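Long-range contacts in multifunctional non-homologous end joining DNA repair protein LigD (PDB 2IRU), which probably repairs DNA double-strand breaks together with Ku, its polymerase domain, the part modelled here, filling gaps before the ends are sealed: residues E41-H46 with A242-R247; R54-N59 with F66-L71; F139-G144 with G225-D230; I166-F171 with L182-D187. One frame throughout, in Å; residues are numbered along the deposited sequence.

Contact 1: residues E41-H46 with A242-R247; sequences EVMLGH and APYSLR
Val42 and Met43 of helix 29-47 pack onto a type II beta turn, Ala242 to Ser245, which follows strand 240-241 in the primase-polymerase domain. Tyr244 reaches back from the turn to the helix and meets Val42 at about a right angle. CG2 of Val42 sits over one face of the tyrosine ring in a CH-pi contact, 3.6 Å from the centroid and 18° off the ring normal. The same ring turns its edge to His46. Met43 runs past Tyr244 in the opposite direction: with CG anti to the backbone N (chi1 -169°) and the rest of the chain extended, it lies along the turn. Its CG is 3.8 Å from Tyr244 CB, and its CE ends 4.2 Å from Ala242 CB. The buried polar ends are answered by the C-terminal part of the chain: Asp285 bonds both Tyr244 OH and His46 NE2, while Asp291 takes His46 ND1. Farther along the loop lies Arg247, a probable substrate-binding residue, in a salt bridge with Glu112. Between helix and turn a single water donates to two carbonyls, reaching Met43 O at 3.0 Å and Pro243 O at 2.7 Å.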
# COMPACT_ATOMS: atom_id res chain seq x y z
N GLU A 41 -3.14 0.39 15.04
CA GLU A 41 -4.15 1.44 15.20
C GLU A 41 -4.17 2.34 13.98
O GLU A 41 -5.26 2.67 13.48
CB GLU A 41 -3.88 2.27 16.44
CG GLU A 41 -5.00 3.31 16.77
CD GLU A 41 -4.58 4.33 17.86
OE1 GLU A 41 -3.55 4.11 18.55
OE2 GLU A 41 -5.32 5.34 18.04
N VAL A 42 -2.98 2.75 13.52
CA VAL A 42 -2.89 3.67 12.37
C VAL A 42 -3.01 2.95 11.03
O VAL A 42 -3.49 3.57 10.04
CB VAL A 42 -1.61 4.55 12.42
CG1 VAL A 42 -1.59 5.39 13.68
CG2 VAL A 42 -0.30 3.71 12.27
N MET A 43 -2.59 1.68 10.99
CA MET A 43 -2.63 0.92 9.74
C MET A 43 -4.04 0.44 9.35
O MET A 43 -4.40 0.42 8.17
CB MET A 43 -1.68 -0.30 9.79
CG MET A 43 -1.49 -0.96 8.44
SD MET A 43 -0.31 -2.30 8.52
CE MET A 43 -0.29 -2.84 6.80
N LEU A 44 -4.84 0.06 10.34
CA LEU A 44 -6.09 -0.66 10.04
C LEU A 44 -7.08 0.15 9.17
O LEU A 44 -7.70 -0.42 8.24
CB LEU A 44 -6.73 -1.18 11.30
CG LEU A 44 -5.99 -2.39 11.87
CD1 LEU A 44 -6.62 -2.62 13.23
CD2 LEU A 44 -6.11 -3.61 10.99
N GLY A 45 -7.16 1.47 9.40
CA GLY A 45 -8.16 2.31 8.72
C GLY A 45 -7.94 2.30 7.21
O GLY A 45 -8.87 2.50 6.43
N HIS A 46 -6.69 2.09 6.81
CA HIS A 46 -6.34 2.15 5.37
C HIS A 46 -6.39 0.83 4.61
O HIS A 46 -6.24 0.81 3.36
CB HIS A 46 -4.99 2.87 5.18
CG HIS A 46 -4.85 4.06 6.08
ND1 HIS A 46 -5.62 5.19 5.94
CD2 HIS A 46 -4.09 4.25 7.17
CE1 HIS A 46 -5.31 6.04 6.91
NE2 HIS A 46 -4.39 5.48 7.68
N ALA A 242 0.32 -1.69 1.02
CA ALA A 242 -0.45 -0.90 1.96
C ALA A 242 0.39 0.06 2.78
O ALA A 242 1.48 -0.30 3.20
CB ALA A 242 -1.21 -1.79 2.87
N PRO A 243 -0.14 1.28 3.03
CA PRO A 243 0.60 2.15 3.94
C PRO A 243 0.92 1.39 5.26
O PRO A 243 0.06 0.63 5.78
CB PRO A 243 -0.36 3.30 4.22
CG PRO A 243 -1.20 3.38 2.94
CD PRO A 243 -1.37 1.92 2.53
N TYR A 244 2.12 1.64 5.77
CA TYR A 244 2.67 0.97 6.99
C TYR A 244 3.11 -0.49 6.81
O TYR A 244 3.73 -1.06 7.71
CB TYR A 244 1.72 1.07 8.16
CG TYR A 244 1.42 2.50 8.54
CD1 TYR A 244 2.36 3.23 9.30
CD2 TYR A 244 0.20 3.11 8.19
CE1 TYR A 244 2.10 4.55 9.68
CE2 TYR A 244 -0.07 4.45 8.57
CZ TYR A 244 0.89 5.14 9.32
OH TYR A 244 0.68 6.43 9.71
N SER A 245 2.85 -1.07 5.63
CA SER A 245 3.40 -2.43 5.39
C SER A 245 4.92 -2.39 5.37
O SER A 245 5.54 -1.45 4.82
CB SER A 245 2.93 -2.98 4.03
OG SER A 245 3.41 -4.33 3.83
N LEU A 246 5.52 -3.45 5.91
CA LEU A 246 6.95 -3.71 5.71
C LEU A 246 7.13 -4.06 4.23
O LEU A 246 6.15 -4.42 3.53
CB LEU A 246 7.39 -4.92 6.56
CG LEU A 246 7.50 -4.66 8.06
CD1 LEU A 246 7.62 -5.96 8.84
CD2 LEU A 246 8.74 -3.84 8.37
N ARG A 247 8.39 -4.00 3.82
CA ARG A 247 8.81 -4.47 2.50
C ARG A 247 9.75 -5.64 2.65
O ARG A 247 10.64 -5.67 3.54
CB ARG A 247 9.51 -3.35 1.72
CG ARG A 247 8.68 -2.06 1.53
CD ARG A 247 7.29 -2.34 0.96
NE ARG A 247 7.30 -3.14 -0.25
CZ ARG A 247 7.22 -2.65 -1.48
NH1 ARG A 247 7.10 -1.34 -1.68
NH2 ARG A 247 7.20 -3.48 -2.51
O HOH W 1 -2.65 0.86 5.72

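Contact 2: residues R54-N59 with F66-L71; sequences RKRWPN and FFEKQL
The Arg54 guanidinium has Glu68 O over one face and, at its edge, the carbonyls of Lys69 and Gln70. Arg54 NH1 bonds Lys69 O at 2.7 Å and Arg54 NH2 bonds Gln70 O at 2.9 Å, both acceptors lying in the guanidinium plane. Bends at chi2 and chi3 curl the arginine over Glu68 to the loop that follows strand 66-68. The Arg56 guanidinium, by contrast, carries Phe66 CZ over one face, the two planes 66° apart, and Arg56 CB lies over the phenylalanine ring. Arg56 NH1 makes a salt bridge to Glu68 OE1 at 3.0 Å, met on the syn side with the two groups nearly coplanar, and Arg56 NE bonds Gln108 O. A water links Arg54 NE to the same OE1. Lys55 and Phe67 point to the other face of the hairpin, where Lys55 CD stands over the centre of the Phe67 ring, 3.8 Å from its centroid. Lys55 probably binds substrate, and the hairpin probably touches DNA. Backbone bonds pair Arg54 with Glu68 and Arg56 with Phe66 in antiparallel fashion. Strand 66-68 is outermost in its four-stranded sheet; strand 53-56 has strand 112-115 along its other side, and helix 99-107 packs against Arg54 through Trp104 and Ile105.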
# COMPACT_ATOMS: atom_id res chain seq x y z
N ARG A 54 -1.27 -11.03 0.34
CA ARG A 54 -0.03 -11.19 1.15
C ARG A 54 1.16 -11.48 0.25
O ARG A 54 0.98 -12.16 -0.76
CB ARG A 54 -0.17 -12.36 2.16
CG ARG A 54 -1.14 -12.08 3.35
CD ARG A 54 -2.60 -12.20 2.95
NE ARG A 54 -2.92 -13.62 2.77
CZ ARG A 54 -3.81 -14.12 1.91
NH1 ARG A 54 -4.57 -13.32 1.13
NH2 ARG A 54 -3.98 -15.46 1.88
N LYS A 55 2.35 -11.01 0.61
CA LYS A 55 3.54 -11.61 0.04
C LYS A 55 4.33 -12.17 1.24
O LYS A 55 4.62 -11.44 2.20
CB LYS A 55 4.33 -10.67 -0.86
CG LYS A 55 5.37 -11.50 -1.68
CD LYS A 55 6.01 -10.71 -2.83
CE LYS A 55 7.07 -11.61 -3.50
NZ LYS A 55 7.81 -10.80 -4.56
N ARG A 56 4.63 -13.48 1.17
CA ARG A 56 5.23 -14.19 2.27
C ARG A 56 6.64 -14.61 1.99
O ARG A 56 6.94 -15.10 0.89
CB ARG A 56 4.41 -15.46 2.66
CG ARG A 56 3.02 -15.09 3.15
CD ARG A 56 2.08 -16.28 3.39
NE ARG A 56 2.61 -17.19 4.42
CZ ARG A 56 2.14 -18.42 4.63
NH1 ARG A 56 1.15 -18.92 3.88
NH2 ARG A 56 2.67 -19.16 5.61
N TRP A 57 7.49 -14.46 3.00
CA TRP A 57 8.86 -14.98 2.99
C TRP A 57 9.06 -15.95 4.19
O TRP A 57 9.64 -15.54 5.20
CB TRP A 57 9.86 -13.81 3.11
CG TRP A 57 10.05 -12.98 1.87
CD1 TRP A 57 11.12 -13.07 1.00
CD2 TRP A 57 9.21 -11.91 1.36
NE1 TRP A 57 10.99 -12.14 -0.01
CE2 TRP A 57 9.84 -11.43 0.18
CE3 TRP A 57 8.00 -11.34 1.78
CZ2 TRP A 57 9.30 -10.38 -0.57
CZ3 TRP A 57 7.46 -10.30 1.03
CH2 TRP A 57 8.11 -9.83 -0.15
N PRO A 58 8.60 -17.23 4.10
CA PRO A 58 8.63 -18.17 5.25
C PRO A 58 10.01 -18.28 5.90
O PRO A 58 10.08 -18.45 7.11
CB PRO A 58 8.24 -19.54 4.63
CG PRO A 58 7.40 -19.18 3.44
CD PRO A 58 8.02 -17.85 2.89
N ASN A 59 11.09 -18.15 5.13
CA ASN A 59 12.42 -18.21 5.76
C ASN A 59 13.23 -16.91 5.54
O ASN A 59 14.48 -16.90 5.65
CB ASN A 59 13.23 -19.44 5.34
CG ASN A 59 12.88 -20.67 6.17
OD1 ASN A 59 12.56 -20.56 7.37
ND2 ASN A 59 12.87 -21.83 5.52
N PHE A 66 6.46 -15.88 -2.00
CA PHE A 66 5.30 -16.05 -2.87
C PHE A 66 4.16 -15.08 -2.50
O PHE A 66 3.98 -14.77 -1.32
CB PHE A 66 4.79 -17.50 -2.80
CG PHE A 66 4.40 -17.97 -1.42
CD1 PHE A 66 5.34 -18.64 -0.59
CD2 PHE A 66 3.08 -17.80 -0.95
CE1 PHE A 66 4.98 -19.09 0.69
CE2 PHE A 66 2.72 -18.28 0.33
CZ PHE A 66 3.69 -18.91 1.15
N PHE A 67 3.45 -14.59 -3.52
CA PHE A 67 2.16 -13.94 -3.29
C PHE A 67 1.09 -14.96 -2.94
O PHE A 67 1.10 -16.10 -3.45
CB PHE A 67 1.68 -13.19 -4.53
CG PHE A 67 2.27 -11.83 -4.69
CD1 PHE A 67 1.88 -10.77 -3.85
CD2 PHE A 67 3.14 -11.57 -5.75
CE1 PHE A 67 2.42 -9.47 -4.02
CE2 PHE A 67 3.67 -10.30 -5.94
CZ PHE A 67 3.30 -9.23 -5.09
N GLU A 68 0.13 -14.55 -2.12
CA GLU A 68 -1.00 -15.41 -1.80
C GLU A 68 -2.23 -14.51 -1.78
O GLU A 68 -2.17 -13.41 -1.22
CB GLU A 68 -0.79 -16.10 -0.43
CG GLU A 68 -1.72 -17.28 -0.24
CD GLU A 68 -1.46 -18.08 1.03
OE1 GLU A 68 -0.56 -17.66 1.83
OE2 GLU A 68 -2.17 -19.12 1.21
N LYS A 69 -3.30 -14.96 -2.44
CA LYS A 69 -4.52 -14.17 -2.54
C LYS A 69 -5.66 -14.90 -1.84
O LYS A 69 -6.15 -14.46 -0.79
CB LYS A 69 -4.86 -13.87 -4.00
CG LYS A 69 -3.84 -12.93 -4.60
CD LYS A 69 -4.09 -12.71 -6.10
CE LYS A 69 -3.11 -11.65 -6.64
NZ LYS A 69 -3.39 -10.29 -6.05
N GLN A 70 -6.06 -16.04 -2.40
CA GLN A 70 -7.08 -16.85 -1.71
C GLN A 70 -6.70 -17.07 -0.22
O GLN A 70 -5.52 -17.24 0.13
CB GLN A 70 -7.24 -18.21 -2.42
CG GLN A 70 -8.31 -19.14 -1.85
CD GLN A 70 -9.73 -18.79 -2.27
OE1 GLN A 70 -9.93 -18.06 -3.22
NE2 GLN A 70 -10.72 -19.37 -1.57
N LEU A 71 -7.71 -17.06 0.64
CA LEU A 71 -7.55 -17.35 2.06
C LEU A 71 -7.67 -18.87 2.28
O LEU A 71 -8.77 -19.41 2.17
CB LEU A 71 -8.61 -16.61 2.91
CG LEU A 71 -8.33 -16.71 4.43
CD1 LEU A 71 -6.92 -16.24 4.86
CD2 LEU A 71 -9.39 -15.93 5.22
O HOH W 2 -3.95 -18.15 3.14
O HOH W 3 -1.44 -15.80 3.85

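Contact 3: residues F139-G144 with G225-D230; sequences FDLDPG and GKVFVD
Leu141 overlaps Val227 on the helix-covered face of the sheet, its CB 3.8 Å from Val227 CG1, the two side chains crossing at a slant. Val229 follows on the same face: a chi1 of 180° turns its CG1 across to the partner strand, where Val229 CG1 lies 4.0 Å from Phe139 CD1 and also touches Leu141 CD1. Helices 149-164 and 192-209 cover this layer. The backbones form an antiparallel pair in which Asp140 faces Asp230 and Asp142 faces Phe228, each pair joined by two hydrogen bonds; Gly144 N adds a last bond to Lys226 O at 2.8 Å.

The opposite face holds the acidic side chains of the primase-polymerase active site. Asp140 and Asp142 probably bind both manganese ions, and Asp230 probably binds the second. Asp140 and Asp230 stand side by side, their CB atoms 3.9 Å apart, and within its own strand Asp230 CB lies over one face of the Phe228 ring. One water donates to Asp140 OD2 at 3.1 Å and to Asp230 OD2 at 2.9 Å. Gln233 bonds Asp140 OD2, Ser232 bonds Asp230 OD1, and Arg223 makes a salt bridge with Asp142. With Asp140 OD2 and Asp230 OD2 only 4.4 Å apart, the strand pairing probably concentrates negative charge here, consistent with a site for divalent metal.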
# COMPACT_ATOMS: atom_id res chain seq x y z
N PHE A 139 -1.41 7.04 -7.11
CA PHE A 139 -0.42 7.20 -8.17
C PHE A 139 0.91 6.62 -7.70
O PHE A 139 1.33 6.88 -6.56
CB PHE A 139 -0.22 8.67 -8.53
CG PHE A 139 -1.46 9.31 -9.06
CD1 PHE A 139 -1.68 9.41 -10.43
CD2 PHE A 139 -2.41 9.84 -8.18
CE1 PHE A 139 -2.87 10.01 -10.90
CE2 PHE A 139 -3.57 10.44 -8.63
CZ PHE A 139 -3.80 10.53 -10.00
N ASP A 140 1.55 5.83 -8.55
CA ASP A 140 2.87 5.28 -8.24
C ASP A 140 3.84 6.10 -9.09
O ASP A 140 3.79 6.01 -10.32
CB ASP A 140 2.94 3.81 -8.68
CG ASP A 140 4.30 3.17 -8.44
OD1 ASP A 140 5.28 3.80 -7.96
OD2 ASP A 140 4.37 1.96 -8.78
N LEU A 141 4.68 6.90 -8.43
CA LEU A 141 5.67 7.71 -9.11
C LEU A 141 6.98 6.96 -9.10
O LEU A 141 7.61 6.80 -8.04
CB LEU A 141 5.80 9.07 -8.41
CG LEU A 141 4.79 10.12 -8.88
CD1 LEU A 141 3.32 9.72 -8.73
CD2 LEU A 141 5.08 11.43 -8.13
N ASP A 142 7.37 6.46 -10.27
CA ASP A 142 8.55 5.63 -10.35
C ASP A 142 9.67 6.38 -11.07
O ASP A 142 9.53 6.65 -12.28
CB ASP A 142 8.26 4.31 -11.06
CG ASP A 142 9.43 3.32 -10.92
OD1 ASP A 142 9.66 2.78 -9.81
OD2 ASP A 142 10.14 3.11 -11.93
N PRO A 143 10.74 6.76 -10.34
CA PRO A 143 11.82 7.56 -10.92
C PRO A 143 12.70 6.76 -11.88
O PRO A 143 13.27 5.73 -11.50
CB PRO A 143 12.64 8.02 -9.69
CG PRO A 143 12.41 6.91 -8.68
CD PRO A 143 10.98 6.48 -8.90
N GLY A 144 12.81 7.24 -13.13
CA GLY A 144 13.67 6.62 -14.13
C GLY A 144 15.16 6.82 -13.90
O GLY A 144 15.58 7.47 -12.93
N GLY A 225 15.48 9.41 -17.30
CA GLY A 225 15.46 10.85 -17.02
C GLY A 225 14.08 11.38 -16.66
O GLY A 225 13.92 12.57 -16.41
N LYS A 226 13.09 10.49 -16.63
CA LYS A 226 11.70 10.87 -16.33
C LYS A 226 11.10 10.11 -15.16
O LYS A 226 11.47 8.96 -14.89
CB LYS A 226 10.79 10.66 -17.55
CG LYS A 226 11.28 11.43 -18.77
CD LYS A 226 10.38 11.32 -19.98
CE LYS A 226 11.10 12.05 -21.11
NZ LYS A 226 10.55 11.85 -22.47
N VAL A 227 10.16 10.77 -14.48
CA VAL A 227 9.27 10.11 -13.54
C VAL A 227 8.10 9.47 -14.30
O VAL A 227 7.37 10.15 -15.02
CB VAL A 227 8.73 11.07 -12.45
CG1 VAL A 227 7.76 10.33 -11.47
CG2 VAL A 227 9.88 11.70 -11.68
N PHE A 228 7.93 8.17 -14.11
CA PHE A 228 6.77 7.50 -14.66
C PHE A 228 5.63 7.68 -13.66
O PHE A 228 5.71 7.21 -12.52
CB PHE A 228 7.08 6.01 -14.85
CG PHE A 228 5.90 5.18 -15.25
CD1 PHE A 228 4.88 5.71 -16.04
CD2 PHE A 228 5.80 3.86 -14.81
CE1 PHE A 228 3.75 4.93 -16.42
CE2 PHE A 228 4.69 3.07 -15.18
CZ PHE A 228 3.67 3.61 -15.97
N VAL A 229 4.61 8.42 -14.07
CA VAL A 229 3.44 8.65 -13.22
C VAL A 229 2.42 7.57 -13.55
O VAL A 229 1.62 7.72 -14.47
CB VAL A 229 2.85 10.06 -13.43
CG1 VAL A 229 1.65 10.29 -12.55
CG2 VAL A 229 3.91 11.08 -13.10
N ASP A 230 2.50 6.49 -12.80
CA ASP A 230 1.70 5.31 -13.08
C ASP A 230 0.32 5.45 -12.44
O ASP A 230 0.17 5.48 -11.19
CB ASP A 230 2.44 4.05 -12.56
CG ASP A 230 1.78 2.73 -13.01
OD1 ASP A 230 0.79 2.76 -13.76
OD2 ASP A 230 2.23 1.65 -12.57
O HOH W 4 4.96 1.42 -11.73

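Contact 4: residues I166-F171 with L182-D187; sequences IGLVTF and LYTPLD
A Schellman motif ends helix 149-164, and the chain leaving it at Gly167, the positive-phi C-prime residue, runs antiparallel to strand 180-186. Leu168 meets Thr184 at about a right angle, with Leu168 CB tight against Thr184 CG2 at 3.5 Å. The leucine's CD2 goes on to Pro185 O, also 3.5 Å away. At the next step along the pair, Thr184 OG1 donates to Thr170 OG1 over 3.2 Å. With chi1 near -50° the Thr170 hydroxyl faces Thr184, while the other branch, Thr170 CG2, is 3.7 Å from Leu182 CB.

Here the incoming loop becomes strand 171-174 and joins the mixed sheet of the polymerase domain, in which strand 180-186 lies between it and strand 129-143. Phe171 and Tyr183 form the hydrogen-bonded antiparallel pair: Phe171 N gives to Tyr183 O at 2.8 Å, and Tyr183 N returns a bond to Phe171 O. Leu163 of helix 149-164 touches both threonines.

On the face that carries Phe171 and Tyr183, the Phe171 ring presents its edge to Pro185, with CE2 3.6 Å from the proline CD. Leu287 and Arg289, from near the end of the modelled chain, also touch this ring. Towards the helix end the two backbones are bridged by a water, which accepts from Val169 N and donates to Pro185 O at 2.7 Å.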
# COMPACT_ATOMS: atom_id res chain seq x y z
N ILE A 166 -9.21 20.36 -8.49
CA ILE A 166 -10.53 19.73 -8.34
C ILE A 166 -10.89 19.51 -6.86
O ILE A 166 -11.73 18.66 -6.54
CB ILE A 166 -10.66 18.39 -9.13
CG1 ILE A 166 -9.94 18.46 -10.48
CG2 ILE A 166 -12.11 17.93 -9.28
CD1 ILE A 166 -8.75 17.49 -10.49
N GLY A 167 -10.27 20.28 -5.97
CA GLY A 167 -10.63 20.28 -4.55
C GLY A 167 -10.30 18.98 -3.83
O GLY A 167 -10.95 18.64 -2.84
N LEU A 168 -9.29 18.28 -4.34
CA LEU A 168 -8.82 17.04 -3.75
C LEU A 168 -7.50 17.29 -3.03
O LEU A 168 -6.76 18.23 -3.38
CB LEU A 168 -8.68 15.95 -4.82
CG LEU A 168 -9.94 15.50 -5.57
CD1 LEU A 168 -9.53 14.52 -6.68
CD2 LEU A 168 -10.98 14.86 -4.63
N VAL A 169 -7.25 16.48 -2.01
CA VAL A 169 -6.06 16.59 -1.17
C VAL A 169 -5.22 15.34 -1.40
O VAL A 169 -5.76 14.26 -1.53
CB VAL A 169 -6.46 16.71 0.34
CG1 VAL A 169 -5.25 16.69 1.27
CG2 VAL A 169 -7.32 17.99 0.59
N THR A 170 -3.90 15.49 -1.43
CA THR A 170 -2.99 14.39 -1.75
C THR A 170 -2.02 14.10 -0.60
O THR A 170 -1.48 15.04 0.01
CB THR A 170 -2.24 14.73 -3.05
OG1 THR A 170 -3.20 15.13 -4.04
CG2 THR A 170 -1.44 13.55 -3.58
N PHE A 171 -1.79 12.82 -0.35
CA PHE A 171 -0.92 12.36 0.73
C PHE A 171 0.25 11.57 0.16
O PHE A 171 0.03 10.56 -0.54
CB PHE A 171 -1.70 11.45 1.71
CG PHE A 171 -2.89 12.13 2.33
CD1 PHE A 171 -2.77 12.77 3.57
CD2 PHE A 171 -4.13 12.14 1.68
CE1 PHE A 171 -3.87 13.40 4.16
CE2 PHE A 171 -5.23 12.77 2.26
CZ PHE A 171 -5.12 13.40 3.50
N LEU A 182 1.28 8.31 -4.12
CA LEU A 182 0.47 9.46 -3.72
C LEU A 182 -0.97 8.95 -3.65
O LEU A 182 -1.42 8.31 -4.59
CB LEU A 182 0.50 10.62 -4.74
CG LEU A 182 1.88 11.22 -5.05
CD1 LEU A 182 1.73 12.43 -6.00
CD2 LEU A 182 2.55 11.68 -3.76
N TYR A 183 -1.65 9.19 -2.53
CA TYR A 183 -3.05 8.81 -2.36
C TYR A 183 -3.92 10.06 -2.24
O TYR A 183 -3.53 11.05 -1.64
CB TYR A 183 -3.23 8.01 -1.07
CG TYR A 183 -2.61 6.63 -1.10
CD1 TYR A 183 -3.34 5.53 -1.58
CD2 TYR A 183 -1.29 6.41 -0.66
CE1 TYR A 183 -2.80 4.25 -1.61
CE2 TYR A 183 -0.71 5.10 -0.69
CZ TYR A 183 -1.49 4.02 -1.16
OH TYR A 183 -0.97 2.75 -1.21
N THR A 184 -5.12 9.98 -2.82
CA THR A 184 -6.07 11.08 -2.76
C THR A 184 -7.47 10.52 -2.47
O THR A 184 -8.01 9.72 -3.26
CB THR A 184 -6.09 11.86 -4.07
OG1 THR A 184 -4.75 12.33 -4.36
CG2 THR A 184 -7.08 13.00 -3.92
N PRO A 185 -8.08 10.91 -1.34
CA PRO A 185 -9.44 10.38 -1.13
C PRO A 185 -10.44 11.08 -2.05
O PRO A 185 -10.33 12.30 -2.32
CB PRO A 185 -9.71 10.70 0.34
CG PRO A 185 -8.85 11.91 0.64
CD PRO A 185 -7.64 11.82 -0.27
N LEU A 186 -11.41 10.30 -2.53
CA LEU A 186 -12.45 10.81 -3.43
C LEU A 186 -13.61 11.44 -2.67
O LEU A 186 -14.11 10.86 -1.70
CB LEU A 186 -12.94 9.68 -4.36
CG LEU A 186 -11.91 9.12 -5.38
CD1 LEU A 186 -12.47 7.89 -6.12
CD2 LEU A 186 -11.35 10.14 -6.38
N ASP A 187 -14.02 12.63 -3.11
CA ASP A 187 -15.23 13.27 -2.60
C ASP A 187 -16.45 12.44 -2.94
O ASP A 187 -17.26 12.12 -2.07
CB ASP A 187 -15.38 14.68 -3.16
CG ASP A 187 -14.59 15.71 -2.37
OD1 ASP A 187 -13.82 15.32 -1.45
OD2 ASP A 187 -14.75 16.91 -2.66
O HOH W 5 -9.45 14.68 -1.48

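How the contacts relate
From the N terminus, helix 29-47 supplies the first half of contact 1, whose loop closes only at 242-247, so the other three contacts nest inside it. Contact 2 closes first, a short hairpin that begins just after the helix. Contact 3 then opens on strand 129-143 and closes at 225-230, with contact 4 nested within that span; contacts 2 and 3 are in series. Contacts 3 and 4 share the mixed sheet, strands 129-143 and 180-186 being neighbours, and Leu141 packs on Leu182. Contact 1 touches contact 4 through Pro243 and Tyr183. Contacts 2 and 4 lie on opposite sides of the chain's centre, their own centres about 31 Å apart.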